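Local coordinates for protein yjcS (Bacillus subtilis, PDB 1Q8B) that is of unknown function but, as a member of the antibiotic biosynthesis monooxygenase family, may catalyse an oxidation of a small organic substrate, at residues A[47-52]-A[68-73]. Residues are numbered along the deposited sequence; the frame is centred on the assembly and turned at random.
Sequences GCITFH and IWENEE
The six-membered ring of W69 carries the sulfur of C48 over one face, with SG 4.6 Å from the ring centroid and 24° off its normal. With chi1 at -177°, the C48 sulfur is trans to the backbone N and lies across the indole, while CB rests against CZ3. At the ring edge, near its plane, sits the carbonyl oxygen of G47; the F51 and W69 side chains run alongside each other in the same direction, and the edge of the phenyl ring meets W69 CZ2, 4.1 Å from F51 CD1. W69 NE1 is hydrogen-bonded to E67 OE1, and H78, A74 and V75 of helix 72-78 also pack on this tryptophan.

On the face carrying T50 and I68, T50 OG1 lies 3.1 Å from I68 CG1; at the bulge corner I49 points toward the 68-73 segment, and its CD1 meets I68 CG2 at 3.6 Å. Two residues, I49 and T50, stand opposite the single I68, a classic beta bulge in this antiparallel hairpin. I68 O accepts both I49 N (2.9 Å, bent to 140° at the hydrogen) and T50 N (3.1 Å, nearly straight), both from the same face of its carbonyl plane. I68 N returns a bond to T50 O, and E70 N one to G47 O, 2.9 Å away.

With one carbonyl serving two amides, the extra bulge residue keeps its N-H satisfied, and the hairpin stays bonded up to the turn into helix 72-78, with sulfur and aromatics on the helix-covered side.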
loop_
_atom_site.group_PDB
_atom_site.type_symbol
_atom_site.label_atom_id
_atom_site.label_comp_id
_atom_site.label_asym_id
_atom_site.label_seq_id
_atom_site.Cartn_x
_atom_site.Cartn_y
_atom_site.Cartn_z
ATOM N N GLY A 47 -10.193 4.647 -3.744
ATOM C CA GLY A 47 -10.643 4.666 -2.361
ATOM C C GLY A 47 -10.432 5.943 -1.565
ATOM O O GLY A 47 -10.817 6.014 -0.400
ATOM N N CYS A 48 -9.836 6.960 -2.176
ATOM C CA CYS A 48 -9.586 8.219 -1.477
ATOM C C CYS A 48 -10.714 9.245 -1.605
ATOM O O CYS A 48 -11.030 9.693 -2.702
ATOM C CB CYS A 48 -8.287 8.846 -1.989
ATOM S SG CYS A 48 -7.821 10.374 -1.144
ATOM N N ILE A 49 -11.326 9.605 -0.481
ATOM C CA ILE A 49 -12.386 10.608 -0.490
ATOM C C ILE A 49 -11.678 11.966 -0.477
ATOM O O ILE A 49 -11.998 12.840 -1.273
ATOM C CB ILE A 49 -13.321 10.464 0.742
ATOM C CG1 ILE A 49 -14.152 9.189 0.612
ATOM C CG2 ILE A 49 -14.247 11.664 0.850
ATOM C CD1 ILE A 49 -14.972 8.855 1.846
ATOM N N THR A 50 -10.713 12.142 0.423
ATOM C CA THR A 50 -9.945 13.382 0.469
ATOM C C THR A 50 -8.545 13.142 1.040
ATOM O O THR A 50 -8.331 12.246 1.854
ATOM C CB THR A 50 -10.635 14.503 1.323
ATOM O OG1 THR A 50 -10.624 14.140 2.705
ATOM C CG2 THR A 50 -12.063 14.722 0.886
ATOM N N PHE A 51 -7.592 13.941 0.580
ATOM C CA PHE A 51 -6.218 13.870 1.049
ATOM C C PHE A 51 -5.647 15.262 0.841
ATOM O O PHE A 51 -5.654 15.778 -0.276
ATOM C CB PHE A 51 -5.395 12.865 0.240
ATOM C CG PHE A 51 -3.998 12.645 0.781
ATOM C CD1 PHE A 51 -3.726 11.587 1.644
ATOM C CD2 PHE A 51 -2.957 13.509 0.434
ATOM C CE1 PHE A 51 -2.435 11.387 2.153
ATOM C CE2 PHE A 51 -1.664 13.319 0.938
ATOM C CZ PHE A 51 -1.402 12.256 1.798
ATOM N N HIS A 52 -5.166 15.873 1.914
ATOM C CA HIS A 52 -4.601 17.211 1.819
ATOM C C HIS A 52 -3.418 17.335 2.764
ATOM O O HIS A 52 -3.483 16.914 3.918
ATOM C CB HIS A 52 -5.672 18.255 2.163
ATOM C CG HIS A 52 -5.230 19.674 1.967
ATOM N ND1 HIS A 52 -4.752 20.146 0.764
ATOM C CD2 HIS A 52 -5.211 20.727 2.821
ATOM C CE1 HIS A 52 -4.458 21.429 0.884
ATOM N NE2 HIS A 52 -4.727 21.806 2.120
ATOM N N ILE A 68 -9.454 11.286 4.366
ATOM C CA ILE A 68 -10.738 10.595 4.480
ATOM C C ILE A 68 -10.694 9.461 3.444
ATOM O O ILE A 68 -10.417 9.695 2.269
ATOM C CB ILE A 68 -11.952 11.502 4.165
ATOM C CG1 ILE A 68 -11.992 12.703 5.109
ATOM C CG2 ILE A 68 -13.244 10.710 4.351
ATOM C CD1 ILE A 68 -13.194 13.601 4.874
ATOM N N TRP A 69 -10.949 8.233 3.883
ATOM C CA TRP A 69 -10.917 7.090 2.976
ATOM C C TRP A 69 -12.234 6.322 3.000
ATOM O O TRP A 69 -12.997 6.416 3.963
ATOM C CB TRP A 69 -9.790 6.127 3.361
ATOM C CG TRP A 69 -8.450 6.768 3.506
ATOM C CD1 TRP A 69 -7.928 7.336 4.636
ATOM C CD2 TRP A 69 -7.448 6.900 2.490
ATOM N NE1 TRP A 69 -6.663 7.807 4.386
ATOM C CE2 TRP A 69 -6.342 7.554 3.078
ATOM C CE3 TRP A 69 -7.376 6.525 1.139
ATOM C CZ2 TRP A 69 -5.174 7.843 2.362
ATOM C CZ3 TRP A 69 -6.214 6.814 0.429
ATOM C CH2 TRP A 69 -5.129 7.467 1.044
ATOM N N GLU A 70 -12.488 5.559 1.939
ATOM C CA GLU A 70 -13.697 4.751 1.842
ATOM C C GLU A 70 -13.697 3.709 2.951
ATOM O O GLU A 70 -14.752 3.311 3.439
ATOM C CB GLU A 70 -13.749 4.038 0.495
ATOM C CG GLU A 70 -13.961 4.956 -0.686
ATOM C CD GLU A 70 -15.390 5.456 -0.783
ATOM O OE1 GLU A 70 -16.239 5.023 0.033
ATOM O OE2 GLU A 70 -15.664 6.278 -1.685
ATOM N N ASN A 71 -12.503 3.280 3.347
ATOM C CA ASN A 71 -12.351 2.276 4.394
ATOM C C ASN A 71 -10.876 2.053 4.716
ATOM O O ASN A 71 -9.996 2.665 4.108
ATOM C CB ASN A 71 -12.978 0.965 3.937
ATOM C CG ASN A 71 -12.537 0.584 2.551
ATOM O OD1 ASN A 71 -11.354 0.356 2.299
ATOM N ND2 ASN A 71 -13.484 0.529 1.633
ATOM N N GLU A 72 -10.614 1.172 5.672
ATOM C CA GLU A 72 -9.253 0.877 6.083
ATOM C C GLU A 72 -8.373 0.252 5.012
ATOM O O GLU A 72 -7.168 0.513 4.983
ATOM C CB GLU A 72 -9.265 -0.023 7.311
ATOM C CG GLU A 72 -9.643 0.704 8.569
ATOM C CD GLU A 72 -9.812 -0.227 9.745
ATOM O OE1 GLU A 72 -8.912 -1.069 9.968
ATOM O OE2 GLU A 72 -10.840 -0.109 10.449
ATOM N N GLU A 73 -8.949 -0.575 4.141
ATOM C CA GLU A 73 -8.150 -1.208 3.092
ATOM C C GLU A 73 -7.628 -0.168 2.113
ATOM O O GLU A 73 -6.528 -0.315 1.582
ATOM C CB GLU A 73 -8.953 -2.261 2.316
ATOM C CG GLU A 73 -9.647 -3.291 3.176
ATOM C CD GLU A 73 -11.039 -2.845 3.579
ATOM O OE1 GLU A 73 -11.898 -2.707 2.675
ATOM O OE2 GLU A 73 -11.274 -2.629 4.791
#